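Local structure of phage-like element PBSX protein XepA (6IA5) at residues Y118-R122 / L135-V139; H181-A187 / M261-I266; F216-V221 / F251-K257; Q224-I228 / F256-E262. The protein is of unknown function, does not seem to be involved in host cell lysis, and forms a pentamer encoded by a prophage lytic cassette. All blocks are in the same frame, centred on the assembly; numbering follows the deposited sequence.

How the interactions relate
Interaction 1 stands apart: its centre lies about 67 to 73 Å from the centres of the others, in a separate beta-sandwich. It is buried and joins two facing sheets through aromatic rings and one glutamine amide. Interactions 2, 3 and 4 all belong to the large C-terminal sheet. Interaction 2, partly buried, sets a loop against the far half of strand 258-267, mixing a histidine with isoleucines and backbone carbonyls. Interactions 3 and 4, buried and with centres about 5 Å apart, share Phe256 and Lys257. Interaction 3 is aromatic with one backbone bond; interaction 4 is mostly aliphatic groups round the Phe256 ring; both border a neighbouring subunit. Met261 and Glu262 serve both interactions 2 and 4.

Interaction 1 (Y118-R122 / L135-V139); sequences YYRFR and LYQSV
The Phe121 ring takes the amide nitrogen of Gln137 on one face: NE2 sits 3.2 Å above the ring plane of Phe121, over its centre, with the amide standing at 80° to the ring. At the ring's edge lies the carbonyl of Tyr136, its O 3.5 Å from Phe121 CE2. Tyr119 meets the same glutamine differently: Gln137 OE1 lies in the plane of the Tyr119 ring, 3.9 Å from Tyr119 CE2. Gln137 spans the gap because its chain runs straight out, CG anti to the backbone N (chi1 -177°). Its buried NE2 is bonded to Gln56 OE1, which also accepts from Phe121 N. A water lies 2.6 Å from Tyr119 OH and makes a weak bond to Gln137 OE1. Val139 CG1 packs on Tyr119, 3.5 Å from OH, and Leu135 CD1 comes to 4.1 Å from Phe121 CD2. Strands 118-125 and 133-140 belong to two different four-stranded antiparallel sheets, packed face to face as in a beta-sandwich.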
loop_
_atom_site.group_PDB
_atom_site.type_symbol
_atom_site.label_atom_id
_atom_site.label_comp_id
_atom_site.label_asym_id
_atom_site.label_seq_id
_atom_site.Cartn_x
_atom_site.Cartn_y
_atom_site.Cartn_z
ATOM N N TYR E 118 -33.727 12.165 -0.689
ATOM C CA TYR E 118 -33.776 13.616 -0.564
ATOM C C TYR E 118 -32.726 14.076 0.439
ATOM O O TYR E 118 -32.485 13.387 1.435
ATOM C CB TYR E 118 -35.151 14.073 -0.047
ATOM C CG TYR E 118 -36.300 13.653 -0.927
ATOM C CD1 TYR E 118 -36.693 14.436 -2.003
ATOM C CD2 TYR E 118 -36.969 12.456 -0.709
ATOM C CE1 TYR E 118 -37.735 14.051 -2.833
ATOM C CE2 TYR E 118 -38.009 12.053 -1.529
ATOM C CZ TYR E 118 -38.395 12.864 -2.583
ATOM O OH TYR E 118 -39.414 12.489 -3.403
ATOM N N TYR E 119 -32.130 15.245 0.168
ATOM C CA TYR E 119 -31.180 15.863 1.085
ATOM C C TYR E 119 -31.637 17.295 1.360
ATOM O O TYR E 119 -32.387 17.866 0.561
ATOM C CB TYR E 119 -29.743 15.814 0.529
ATOM C CG TYR E 119 -29.542 16.495 -0.802
ATOM C CD1 TYR E 119 -29.814 15.830 -1.995
ATOM C CD2 TYR E 119 -29.094 17.811 -0.881
ATOM C CE1 TYR E 119 -29.655 16.452 -3.225
ATOM C CE2 TYR E 119 -28.911 18.437 -2.110
ATOM C CZ TYR E 119 -29.193 17.756 -3.284
ATOM O OH TYR E 119 -29.053 18.390 -4.487
ATOM N N ARG E 120 -31.154 17.873 2.477
ATOM C CA ARG E 120 -31.360 19.286 2.733
ATOM C C ARG E 120 -30.325 19.762 3.742
ATOM O O ARG E 120 -29.744 18.953 4.479
ATOM C CB ARG E 120 -32.763 19.531 3.328
ATOM C CG ARG E 120 -32.863 19.159 4.802
ATOM C CD ARG E 120 -34.247 19.479 5.366
ATOM N NE ARG E 120 -34.312 19.108 6.772
ATOM C CZ ARG E 120 -35.428 19.139 7.504
ATOM N NH1 ARG E 120 -36.553 19.570 6.967
ATOM N NH2 ARG E 120 -35.420 18.721 8.759
ATOM N N PHE E 121 -30.103 21.080 3.740
ATOM C CA PHE E 121 -29.418 21.753 4.823
ATOM C C PHE E 121 -30.479 22.358 5.740
ATOM O O PHE E 121 -31.495 22.875 5.272
ATOM C CB PHE E 121 -28.528 22.879 4.284
ATOM C CG PHE E 121 -27.254 22.423 3.607
ATOM C CD1 PHE E 121 -26.986 21.071 3.407
ATOM C CD2 PHE E 121 -26.330 23.356 3.164
ATOM C CE1 PHE E 121 -25.813 20.664 2.770
ATOM C CE2 PHE E 121 -25.168 22.945 2.516
ATOM C CZ PHE E 121 -24.912 21.608 2.318
ATOM N N ARG E 122 -30.205 22.288 7.044
ATOM C CA ARG E 122 -30.993 22.979 8.050
ATOM C C ARG E 122 -30.002 23.677 8.973
ATOM O O ARG E 122 -29.114 23.039 9.536
ATOM C CB ARG E 122 -31.919 21.989 8.777
ATOM C CG ARG E 122 -32.802 22.613 9.852
ATOM C CD ARG E 122 -33.807 21.625 10.450
ATOM N NE ARG E 122 -33.162 20.477 11.082
ATOM C CZ ARG E 122 -32.654 20.445 12.317
ATOM N NH1 ARG E 122 -32.787 21.481 13.132
ATOM N NH2 ARG E 122 -31.985 19.385 12.736
ATOM N N LEU E 135 -25.080 30.887 3.313
ATOM C CA LEU E 135 -25.000 29.438 3.335
ATOM C C LEU E 135 -24.887 28.938 1.900
ATOM O O LEU E 135 -25.756 29.233 1.087
ATOM C CB LEU E 135 -26.266 28.910 4.018
ATOM C CG LEU E 135 -26.356 27.390 4.169
ATOM C CD1 LEU E 135 -25.157 26.818 4.920
ATOM C CD2 LEU E 135 -27.656 27.023 4.888
ATOM N N TYR E 136 -23.800 28.208 1.593
ATOM C CA TYR E 136 -23.504 27.707 0.249
ATOM C C TYR E 136 -23.563 26.185 0.224
ATOM O O TYR E 136 -23.170 25.525 1.193
ATOM C CB TYR E 136 -22.103 28.148 -0.212
ATOM C CG TYR E 136 -22.056 29.570 -0.722
ATOM C CD1 TYR E 136 -21.996 30.651 0.153
ATOM C CD2 TYR E 136 -22.138 29.839 -2.078
ATOM C CE1 TYR E 136 -21.962 31.961 -0.314
ATOM C CE2 TYR E 136 -22.103 31.141 -2.570
ATOM C CZ TYR E 136 -22.039 32.198 -1.680
ATOM O OH TYR E 136 -22.002 33.465 -2.175
ATOM N N GLN E 137 -23.995 25.652 -0.925
ATOM C CA GLN E 137 -24.148 24.217 -1.099
ATOM C C GLN E 137 -23.527 23.781 -2.428
ATOM O O GLN E 137 -23.865 24.342 -3.471
ATOM C CB GLN E 137 -25.630 23.862 -1.076
ATOM C CG GLN E 137 -25.901 22.360 -1.183
ATOM C CD GLN E 137 -27.376 22.085 -1.020
ATOM O OE1 GLN E 137 -28.170 22.283 -1.956
ATOM N NE2 GLN E 137 -27.765 21.657 0.180
ATOM N N SER E 138 -22.627 22.782 -2.363
ATOM C CA SER E 138 -22.080 22.130 -3.549
ATOM C C SER E 138 -22.576 20.684 -3.579
ATOM O O SER E 138 -22.744 20.065 -2.529
ATOM C CB SER E 138 -20.566 22.161 -3.575
ATOM O OG SER E 138 -20.078 23.494 -3.683
ATOM N N VAL E 139 -22.805 20.176 -4.793
ATOM C CA VAL E 139 -23.184 18.788 -5.018
ATOM C C VAL E 139 -22.232 18.194 -6.052
ATOM O O VAL E 139 -21.643 18.926 -6.847
ATOM C CB VAL E 139 -24.648 18.661 -5.480
ATOM C CG1 VAL E 139 -25.629 19.067 -4.371
ATOM C CG2 VAL E 139 -24.911 19.432 -6.770
HETATM O O HOH W 1 -29.497 20.919 -4.790
#

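Interaction 2 (H181-A187 / M261-I266); sequences HENAESA and MEIISI
A G1 beta bulge, in which Asn183 and Ala184 both face Leu271, marks the corner where the chain turns at residues 182 and 183, and on either side of this turn His181 and Ala184 touch Ile263. The CD1 methyl of Ile263 sits over the imidazole face, 3.5 Å from the ring centroid of His181 and only 10° off the normal, a clear CH-pi contact. The same methyl also touches Ala184 CB, at 3.5 Å, about a right angle away from the ring. At the ring's edge, His181 NE2 gives a weak hydrogen bond to Met261 O, 2.8 Å long but bent to 130°. In the C-terminal domain this joins strand 181-184, which pairs with 271-278, to strand 258-267, which pairs with 211-219, and Ile263 shares a backbone hydrogen bond with Ser188. Beyond the corner the loop wraps around Ile266. With CG1 anti to the backbone N (chi1 180°), Ile266 extends CD1 to 3.2 Å from Ala184 O, while its CG2 branch packs on the backbone of Ser186. Ala187 ends the contact against backbone carbonyls, its CB 3.4 Å from Ile264 O.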
loop_
_atom_site.group_PDB
_atom_site.type_symbol
_atom_site.label_atom_id
_atom_site.label_comp_id
_atom_site.label_asym_id
_atom_site.label_seq_id
_atom_site.Cartn_x
_atom_site.Cartn_y
_atom_site.Cartn_z
ATOM N N HIS E 181 -7.397 -38.271 20.039
ATOM C CA HIS E 181 -8.362 -39.233 20.538
ATOM C C HIS E 181 -9.366 -38.480 21.403
ATOM O O HIS E 181 -9.006 -37.575 22.161
ATOM C CB HIS E 181 -7.704 -40.284 21.442
ATOM C CG HIS E 181 -6.713 -41.169 20.767
ATOM N ND1 HIS E 181 -7.073 -42.329 20.111
ATOM C CD2 HIS E 181 -5.371 -41.075 20.646
ATOM C CE1 HIS E 181 -6.009 -42.924 19.619
ATOM N NE2 HIS E 181 -4.942 -42.169 19.941
ATOM N N GLU E 182 -10.637 -38.882 21.308
ATOM C CA GLU E 182 -11.658 -38.392 22.215
ATOM C C GLU E 182 -12.438 -39.576 22.774
ATOM O O GLU E 182 -13.118 -40.274 22.029
ATOM C CB GLU E 182 -12.590 -37.473 21.439
ATOM C CG GLU E 182 -13.734 -36.936 22.262
ATOM C CD GLU E 182 -14.281 -35.662 21.664
ATOM O OE1 GLU E 182 -14.817 -35.676 20.532
ATOM O OE2 GLU E 182 -14.088 -34.646 22.319
ATOM N N ASN E 183 -12.299 -39.814 24.079
ATOM C CA ASN E 183 -13.019 -40.883 24.753
ATOM C C ASN E 183 -12.759 -42.231 24.080
ATOM O O ASN E 183 -13.684 -43.017 23.883
ATOM C CB ASN E 183 -14.514 -40.577 24.831
ATOM C CG ASN E 183 -14.792 -39.316 25.610
ATOM O OD1 ASN E 183 -14.204 -39.096 26.662
ATOM N ND2 ASN E 183 -15.666 -38.482 25.077
ATOM N N ALA E 184 -11.497 -42.499 23.734
ATOM C CA ALA E 184 -11.140 -43.760 23.108
ATOM C C ALA E 184 -11.386 -44.900 24.092
ATOM O O ALA E 184 -11.098 -44.763 25.281
ATOM C CB ALA E 184 -9.705 -43.723 22.656
ATOM N N GLU E 185 -11.910 -46.018 23.571
ATOM C CA GLU E 185 -12.249 -47.175 24.385
ATOM C C GLU E 185 -11.272 -48.307 24.105
ATOM O O GLU E 185 -11.143 -49.227 24.913
ATOM C CB GLU E 185 -13.646 -47.692 24.051
ATOM C CG GLU E 185 -14.752 -46.729 24.418
ATOM C CD GLU E 185 -16.108 -47.275 24.008
ATOM O OE1 GLU E 185 -16.290 -48.504 24.114
ATOM O OE2 GLU E 185 -16.964 -46.479 23.561
ATOM N N SER E 186 -10.584 -48.233 22.961
ATOM C CA SER E 186 -9.656 -49.282 22.584
ATOM C C SER E 186 -8.446 -48.706 21.852
ATOM O O SER E 186 -8.464 -47.564 21.401
ATOM C CB SER E 186 -10.352 -50.322 21.755
ATOM O OG SER E 186 -9.503 -51.439 21.572
ATOM N N ALA E 187 -7.386 -49.526 21.765
ATOM C CA ALA E 187 -6.104 -49.137 21.192
ATOM C C ALA E 187 -6.299 -48.701 19.746
ATOM O O ALA E 187 -7.043 -49.333 19.006
ATOM C CB ALA E 187 -5.142 -50.292 21.267
ATOM N N MET E 261 -0.340 -39.606 18.359
ATOM C CA MET E 261 -0.308 -40.022 19.750
ATOM C C MET E 261 -1.099 -41.317 19.855
ATOM O O MET E 261 -2.320 -41.283 19.992
ATOM C CB MET E 261 -0.971 -38.945 20.614
ATOM C CG MET E 261 -0.225 -37.607 20.552
ATOM S SD MET E 261 1.235 -37.733 21.606
ATOM C CE MET E 261 2.491 -36.998 20.552
ATOM N N GLU E 262 -0.399 -42.452 19.784
ATOM C CA GLU E 262 -1.056 -43.736 19.635
ATOM C C GLU E 262 -1.394 -44.308 21.010
ATOM O O GLU E 262 -0.531 -44.409 21.893
ATOM C CB GLU E 262 -0.151 -44.693 18.852
ATOM C CG GLU E 262 -0.607 -46.141 18.885
ATOM C CD GLU E 262 0.206 -47.093 18.015
ATOM O OE1 GLU E 262 1.301 -46.717 17.566
ATOM O OE2 GLU E 262 -0.262 -48.202 17.748
ATOM N N ILE E 263 -2.658 -44.719 21.183
ATOM C CA ILE E 263 -2.991 -45.512 22.350
ATOM C C ILE E 263 -2.603 -46.959 22.058
ATOM O O ILE E 263 -3.214 -47.597 21.205
ATOM C CB ILE E 263 -4.467 -45.341 22.755
ATOM C CG1 ILE E 263 -4.766 -43.889 23.137
ATOM C CG2 ILE E 263 -4.807 -46.289 23.894
ATOM C CD1 ILE E 263 -6.226 -43.568 23.294
ATOM N N ILE E 264 -1.562 -47.425 22.758
ATOM C CA ILE E 264 -0.974 -48.746 22.604
ATOM C C ILE E 264 -1.890 -49.752 23.295
ATOM O O ILE E 264 -2.117 -50.854 22.794
ATOM C CB ILE E 264 0.454 -48.787 23.197
ATOM C CG1 ILE E 264 1.433 -47.958 22.366
ATOM C CG2 ILE E 264 0.959 -50.222 23.358
ATOM C CD1 ILE E 264 1.552 -48.426 20.921
ATOM N N SER E 265 -2.390 -49.358 24.469
ATOM C CA SER E 265 -3.302 -50.189 25.230
ATOM C C SER E 265 -4.130 -49.306 26.157
ATOM O O SER E 265 -3.715 -48.208 26.521
ATOM C CB SER E 265 -2.564 -51.243 25.989
ATOM O OG SER E 265 -1.756 -50.639 26.978
ATOM N N ILE E 266 -5.306 -49.823 26.520
ATOM C CA ILE E 266 -6.235 -49.155 27.409
ATOM C C ILE E 266 -7.170 -50.212 28.012
ATOM O O ILE E 266 -7.615 -51.106 27.289
ATOM C CB ILE E 266 -6.980 -48.061 26.628
ATOM C CG1 ILE E 266 -7.996 -47.299 27.478
ATOM C CG2 ILE E 266 -7.600 -48.601 25.362
ATOM C CD1 ILE E 266 -8.585 -46.118 26.775
#

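Interaction 3 (F216-V221 / F251-K257); sequences FWGKSV and FDIKGFK
Phe216 and Phe251 both carry CG beside the backbone N, opposite the carbonyl carbon (chi1 -48° and -61°), and these torsions bring their rings together at nearly a right angle. The pair is edge-to-face, T-shaped, with planes at 87° and centroids of Phe216 and Phe251 4.9 Å apart. Phe251 presents its edge: CZ stands 3.5 Å above the Phe216 ring plane, displaced toward the rim. Further along, the Phe256 ring lies close to the bare backbone of Gly218, with CD1 3.7 Å from Gly218 CA; the lack of a side chain there admits the ring. Strand 247-252 leaves the sheet here through an Asx turn, in which Asp252 OD1 accepts from Lys254 N, followed by a type II beta turn from Ile253 to Phe256 with Gly255 at its third position. The chain then meets the end of strand 211-219, where Lys257 N donates to Lys219 O at 2.8 Å. Lys257 and Glu258 both face Lys219, a classic beta bulge. The Lys257 chain bends over the Ser220 backbone until NZ is 3.5 Å from Val221 CG2, and that ammonium forms a salt bridge with Asp177 of a neighbouring subunit.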
loop_
_atom_site.group_PDB
_atom_site.type_symbol
_atom_site.label_atom_id
_atom_site.label_comp_id
_atom_site.label_asym_id
_atom_site.label_seq_id
_atom_site.Cartn_x
_atom_site.Cartn_y
_atom_site.Cartn_z
ATOM N N PHE E 216 4.423 -41.747 21.573
ATOM C CA PHE E 216 4.542 -40.493 20.840
ATOM C C PHE E 216 5.268 -40.736 19.517
ATOM O O PHE E 216 6.380 -41.267 19.504
ATOM C CB PHE E 216 5.323 -39.469 21.672
ATOM C CG PHE E 216 4.889 -39.316 23.113
ATOM C CD1 PHE E 216 3.554 -39.454 23.485
ATOM C CD2 PHE E 216 5.816 -38.993 24.101
ATOM C CE1 PHE E 216 3.159 -39.273 24.809
ATOM C CE2 PHE E 216 5.420 -38.816 25.422
ATOM C CZ PHE E 216 4.091 -38.955 25.768
ATOM N N TRP E 217 4.636 -40.332 18.408
ATOM C CA TRP E 217 5.185 -40.605 17.088
ATOM C C TRP E 217 5.177 -39.335 16.251
ATOM O O TRP E 217 4.256 -38.534 16.350
ATOM C CB TRP E 217 4.335 -41.635 16.337
ATOM C CG TRP E 217 4.210 -43.015 16.900
ATOM C CD1 TRP E 217 3.094 -43.556 17.471
ATOM C CD2 TRP E 217 5.176 -44.080 16.832
ATOM N NE1 TRP E 217 3.305 -44.873 17.781
ATOM C CE2 TRP E 217 4.568 -45.229 17.393
ATOM C CE3 TRP E 217 6.488 -44.185 16.352
ATOM C CZ2 TRP E 217 5.232 -46.454 17.501
ATOM C CZ3 TRP E 217 7.147 -45.395 16.456
ATOM C CH2 TRP E 217 6.527 -46.512 17.029
ATOM N N GLY E 218 6.188 -39.207 15.387
ATOM C CA GLY E 218 6.152 -38.266 14.283
ATOM C C GLY E 218 6.268 -39.016 12.955
ATOM O O GLY E 218 6.744 -40.150 12.919
ATOM N N LYS E 219 5.797 -38.391 11.874
ATOM C CA LYS E 219 6.120 -38.886 10.543
ATOM C C LYS E 219 6.868 -37.800 9.789
ATOM O O LYS E 219 6.506 -36.629 9.874
ATOM C CB LYS E 219 4.864 -39.278 9.760
ATOM C CG LYS E 219 4.173 -40.527 10.271
ATOM C CD LYS E 219 2.926 -40.841 9.479
ATOM C CE LYS E 219 2.357 -42.208 9.779
ATOM N NZ LYS E 219 1.135 -42.395 8.960
ATOM N N SER E 220 7.917 -38.224 9.093
ATOM C CA SER E 220 8.689 -37.356 8.218
ATOM C C SER E 220 8.392 -37.756 6.770
ATOM O O SER E 220 7.261 -38.091 6.443
ATOM C CB SER E 220 10.160 -37.438 8.560
ATOM O OG SER E 220 10.927 -36.501 7.810
ATOM N N VAL E 221 9.424 -37.779 5.920
ATOM C CA VAL E 221 9.237 -37.889 4.482
ATOM C C VAL E 221 8.790 -39.300 4.091
ATOM O O VAL E 221 7.971 -39.441 3.196
ATOM C CB VAL E 221 10.487 -37.424 3.710
ATOM C CG1 VAL E 221 10.312 -37.623 2.206
ATOM C CG2 VAL E 221 10.802 -35.961 4.023
ATOM N N PHE E 251 6.270 -30.871 23.016
ATOM C CA PHE E 251 7.096 -31.422 21.946
ATOM C C PHE E 251 7.584 -30.310 21.026
ATOM O O PHE E 251 6.851 -29.370 20.721
ATOM C CB PHE E 251 6.291 -32.375 21.057
ATOM C CG PHE E 251 5.720 -33.566 21.778
ATOM C CD1 PHE E 251 4.517 -33.484 22.463
ATOM C CD2 PHE E 251 6.412 -34.772 21.786
ATOM C CE1 PHE E 251 4.003 -34.588 23.129
ATOM C CE2 PHE E 251 5.905 -35.872 22.462
ATOM C CZ PHE E 251 4.702 -35.779 23.121
ATOM N N ASP E 252 8.824 -30.459 20.570
ATOM C CA ASP E 252 9.373 -29.683 19.476
ATOM C C ASP E 252 9.086 -30.450 18.189
ATOM O O ASP E 252 9.610 -31.545 18.003
ATOM C CB ASP E 252 10.877 -29.465 19.678
ATOM C CG ASP E 252 11.605 -28.823 18.497
ATOM O OD1 ASP E 252 10.924 -28.285 17.567
ATOM O OD2 ASP E 252 12.857 -28.840 18.517
ATOM N N ILE E 253 8.264 -29.874 17.299
ATOM C CA ILE E 253 7.791 -30.665 16.168
ATOM C C ILE E 253 8.295 -30.106 14.835
ATOM O O ILE E 253 7.849 -30.572 13.777
ATOM C CB ILE E 253 6.253 -30.803 16.203
ATOM C CG1 ILE E 253 5.543 -29.447 16.120
ATOM C CG2 ILE E 253 5.816 -31.622 17.421
ATOM C CD1 ILE E 253 4.044 -29.572 15.941
ATOM N N LYS E 254 9.189 -29.105 14.893
ATOM C CA LYS E 254 9.775 -28.514 13.698
ATOM C C LYS E 254 10.359 -29.608 12.808
ATOM O O LYS E 254 11.178 -30.411 13.246
ATOM C CB LYS E 254 10.902 -27.534 14.039
ATOM C CG LYS E 254 10.481 -26.112 14.373
ATOM C CD LYS E 254 11.650 -25.130 14.432
ATOM C CE LYS E 254 12.863 -25.596 15.217
ATOM N NZ LYS E 254 12.563 -25.948 16.627
ATOM N N GLY E 255 9.930 -29.634 11.539
ATOM C CA GLY E 255 10.530 -30.554 10.593
ATOM C C GLY E 255 9.701 -31.821 10.366
ATOM O O GLY E 255 9.933 -32.529 9.387
ATOM N N PHE E 256 8.751 -32.121 11.267
ATOM C CA PHE E 256 7.883 -33.276 11.055
ATOM C C PHE E 256 6.720 -32.899 10.138
ATOM O O PHE E 256 6.332 -31.739 10.083
ATOM C CB PHE E 256 7.348 -33.829 12.386
ATOM C CG PHE E 256 8.356 -34.634 13.159
ATOM C CD1 PHE E 256 8.631 -35.952 12.815
ATOM C CD2 PHE E 256 9.073 -34.057 14.198
ATOM C CE1 PHE E 256 9.575 -36.687 13.515
ATOM C CE2 PHE E 256 10.046 -34.785 14.870
ATOM C CZ PHE E 256 10.283 -36.105 14.543
ATOM N N LYS E 257 6.137 -33.905 9.481
ATOM C CA LYS E 257 4.961 -33.701 8.654
ATOM C C LYS E 257 3.702 -33.956 9.480
ATOM O O LYS E 257 2.721 -33.232 9.353
ATOM C CB LYS E 257 5.006 -34.626 7.427
ATOM C CG LYS E 257 6.136 -34.380 6.439
ATOM C CD LYS E 257 5.777 -33.368 5.359
ATOM C CE LYS E 257 6.402 -33.620 4.003
ATOM N NZ LYS E 257 7.724 -34.261 4.159
#

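Interaction 4 (Q224-I228 / F256-E262); sequences QKLPI and FKEIIME
Ile228 and Phe256 fit against each other across strand 211-219, the middle strand of this part of the curled antiparallel sheet, which pairs with 225-232 on one flank and 258-267 on the other. The two segments therefore meet through side chains reaching over that strand, and no hydrogen bond links them directly. On one face the Phe256 ring fills the dip between Leu226 and Ile228. Leu226 CD1 lies at the ring's edge, 4.4 Å from Phe256 CE1, while Ile228 CG2 presses close to the ring's far corner, 3.3 Å from Phe256 CZ. The other branch of Ile228 goes elsewhere: with CG1 set between the backbone N and the carbonyl carbon (chi1 61°), it carries CD1 to 4.0 Å from Ile259 CD1 and 4.5 Å from Met261 CE. Each isoleucine branch thus meets a different bump of the segment 256-262. On the opposite face the aliphatic part of Lys225 arches across Ile260 at about a right angle, its CD 4.1 Å from Ile260 CD1. The chain then bends, and NZ makes a salt bridge with Glu189 as well as a cation-pi contact with Trp217. Trp217 also donates to Glu262 OE1. Glu262 OE1 stays 4.6 Å from Lys225 NZ, with Lys225 CE nearer to it at 3.7 Å.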
loop_
_atom_site.group_PDB
_atom_site.type_symbol
_atom_site.label_atom_id
_atom_site.label_comp_id
_atom_site.label_asym_id
_atom_site.label_seq_id
_atom_site.Cartn_x
_atom_site.Cartn_y
_atom_site.Cartn_z
ATOM N N GLN E 224 6.819 -43.497 7.455
ATOM C CA GLN E 224 6.967 -44.388 8.598
ATOM C C GLN E 224 6.929 -43.583 9.902
ATOM O O GLN E 224 7.448 -42.473 9.979
ATOM C CB GLN E 224 8.282 -45.157 8.521
ATOM C CG GLN E 224 8.343 -46.125 7.337
ATOM C CD GLN E 224 7.296 -47.210 7.436
ATOM O OE1 GLN E 224 7.296 -48.007 8.369
ATOM N NE2 GLN E 224 6.374 -47.238 6.488
ATOM N N LYS E 225 6.316 -44.173 10.931
ATOM C CA LYS E 225 6.262 -43.597 12.260
ATOM C C LYS E 225 7.654 -43.644 12.883
ATOM O O LYS E 225 8.343 -44.664 12.818
ATOM C CB LYS E 225 5.229 -44.329 13.126
ATOM C CG LYS E 225 3.782 -44.068 12.723
ATOM C CD LYS E 225 2.773 -44.462 13.779
ATOM C CE LYS E 225 2.884 -45.892 14.274
ATOM N NZ LYS E 225 2.681 -46.857 13.179
ATOM N N LEU E 226 8.050 -42.508 13.472
ATOM C CA LEU E 226 9.321 -42.341 14.158
ATOM C C LEU E 226 9.032 -41.924 15.598
ATOM O O LEU E 226 8.217 -41.025 15.827
ATOM C CB LEU E 226 10.113 -41.234 13.454
ATOM C CG LEU E 226 10.505 -41.548 12.012
ATOM C CD1 LEU E 226 10.577 -40.274 11.175
ATOM C CD2 LEU E 226 11.828 -42.298 11.985
ATOM N N PRO E 227 9.705 -42.534 16.595
ATOM C CA PRO E 227 9.469 -42.174 17.995
ATOM C C PRO E 227 10.002 -40.768 18.249
ATOM O O PRO E 227 11.072 -40.410 17.773
ATOM C CB PRO E 227 10.270 -43.204 18.807
ATOM C CG PRO E 227 10.754 -44.237 17.790
ATOM C CD PRO E 227 10.739 -43.565 16.432
ATOM N N ILE E 228 9.235 -39.977 19.004
ATOM C CA ILE E 228 9.661 -38.643 19.420
ATOM C C ILE E 228 9.552 -38.543 20.939
ATOM O O ILE E 228 8.845 -39.333 21.565
ATOM C CB ILE E 228 8.823 -37.563 18.705
ATOM C CG1 ILE E 228 7.336 -37.691 19.060
ATOM C CG2 ILE E 228 9.043 -37.684 17.200
ATOM C CD1 ILE E 228 6.467 -36.590 18.537
ATOM N N PHE E 256 8.751 -32.121 11.267
ATOM C CA PHE E 256 7.883 -33.276 11.055
ATOM C C PHE E 256 6.720 -32.899 10.138
ATOM O O PHE E 256 6.332 -31.739 10.083
ATOM C CB PHE E 256 7.348 -33.829 12.386
ATOM C CG PHE E 256 8.356 -34.634 13.159
ATOM C CD1 PHE E 256 8.631 -35.952 12.815
ATOM C CD2 PHE E 256 9.073 -34.057 14.198
ATOM C CE1 PHE E 256 9.575 -36.687 13.515
ATOM C CE2 PHE E 256 10.046 -34.785 14.870
ATOM C CZ PHE E 256 10.283 -36.105 14.543
ATOM N N LYS E 257 6.137 -33.905 9.481
ATOM C CA LYS E 257 4.961 -33.701 8.654
ATOM C C LYS E 257 3.702 -33.956 9.480
ATOM O O LYS E 257 2.721 -33.232 9.353
ATOM C CB LYS E 257 5.006 -34.626 7.427
ATOM C CG LYS E 257 6.136 -34.380 6.439
ATOM C CD LYS E 257 5.777 -33.368 5.359
ATOM C CE LYS E 257 6.402 -33.620 4.003
ATOM N NZ LYS E 257 7.724 -34.261 4.159
ATOM N N GLU E 258 3.731 -34.988 10.331
ATOM C CA GLU E 258 2.567 -35.322 11.136
ATOM C C GLU E 258 3.001 -35.797 12.516
ATOM O O GLU E 258 4.104 -36.330 12.672
ATOM C CB GLU E 258 1.776 -36.472 10.510
ATOM C CG GLU E 258 1.263 -36.151 9.126
ATOM C CD GLU E 258 0.459 -37.276 8.509
ATOM O OE1 GLU E 258 1.062 -38.284 8.095
ATOM O OE2 GLU E 258 -0.767 -37.147 8.479
ATOM N N ILE E 259 2.087 -35.657 13.481
ATOM C CA ILE E 259 2.312 -36.148 14.836
ATOM C C ILE E 259 1.164 -37.086 15.192
ATOM O O ILE E 259 -0.005 -36.770 14.967
ATOM C CB ILE E 259 2.433 -34.976 15.843
ATOM C CG1 ILE E 259 3.574 -34.009 15.495
ATOM C CG2 ILE E 259 2.529 -35.503 17.275
ATOM C CD1 ILE E 259 4.949 -34.639 15.450
ATOM N N ILE E 260 1.515 -38.245 15.739
ATOM C CA ILE E 260 0.517 -39.229 16.122
ATOM C C ILE E 260 0.754 -39.577 17.593
ATOM O O ILE E 260 1.892 -39.809 18.014
ATOM C CB ILE E 260 0.632 -40.465 15.212
ATOM C CG1 ILE E 260 0.214 -40.131 13.773
ATOM C CG2 ILE E 260 -0.179 -41.615 15.773
ATOM C CD1 ILE E 260 0.593 -41.186 12.750
ATOM N N MET E 261 -0.340 -39.606 18.359
ATOM C CA MET E 261 -0.308 -40.022 19.750
ATOM C C MET E 261 -1.099 -41.317 19.855
ATOM O O MET E 261 -2.320 -41.283 19.992
ATOM C CB MET E 261 -0.971 -38.945 20.614
ATOM C CG MET E 261 -0.225 -37.607 20.552
ATOM S SD MET E 261 1.235 -37.733 21.606
ATOM C CE MET E 261 2.491 -36.998 20.552
ATOM N N GLU E 262 -0.399 -42.452 19.784
ATOM C CA GLU E 262 -1.056 -43.736 19.635
ATOM C C GLU E 262 -1.394 -44.308 21.010
ATOM O O GLU E 262 -0.531 -44.409 21.893
ATOM C CB GLU E 262 -0.151 -44.693 18.852
ATOM C CG GLU E 262 -0.607 -46.141 18.885
ATOM C CD GLU E 262 0.206 -47.093 18.015
ATOM O OE1 GLU E 262 1.301 -46.717 17.566
ATOM O OE2 GLU E 262 -0.262 -48.202 17.748
#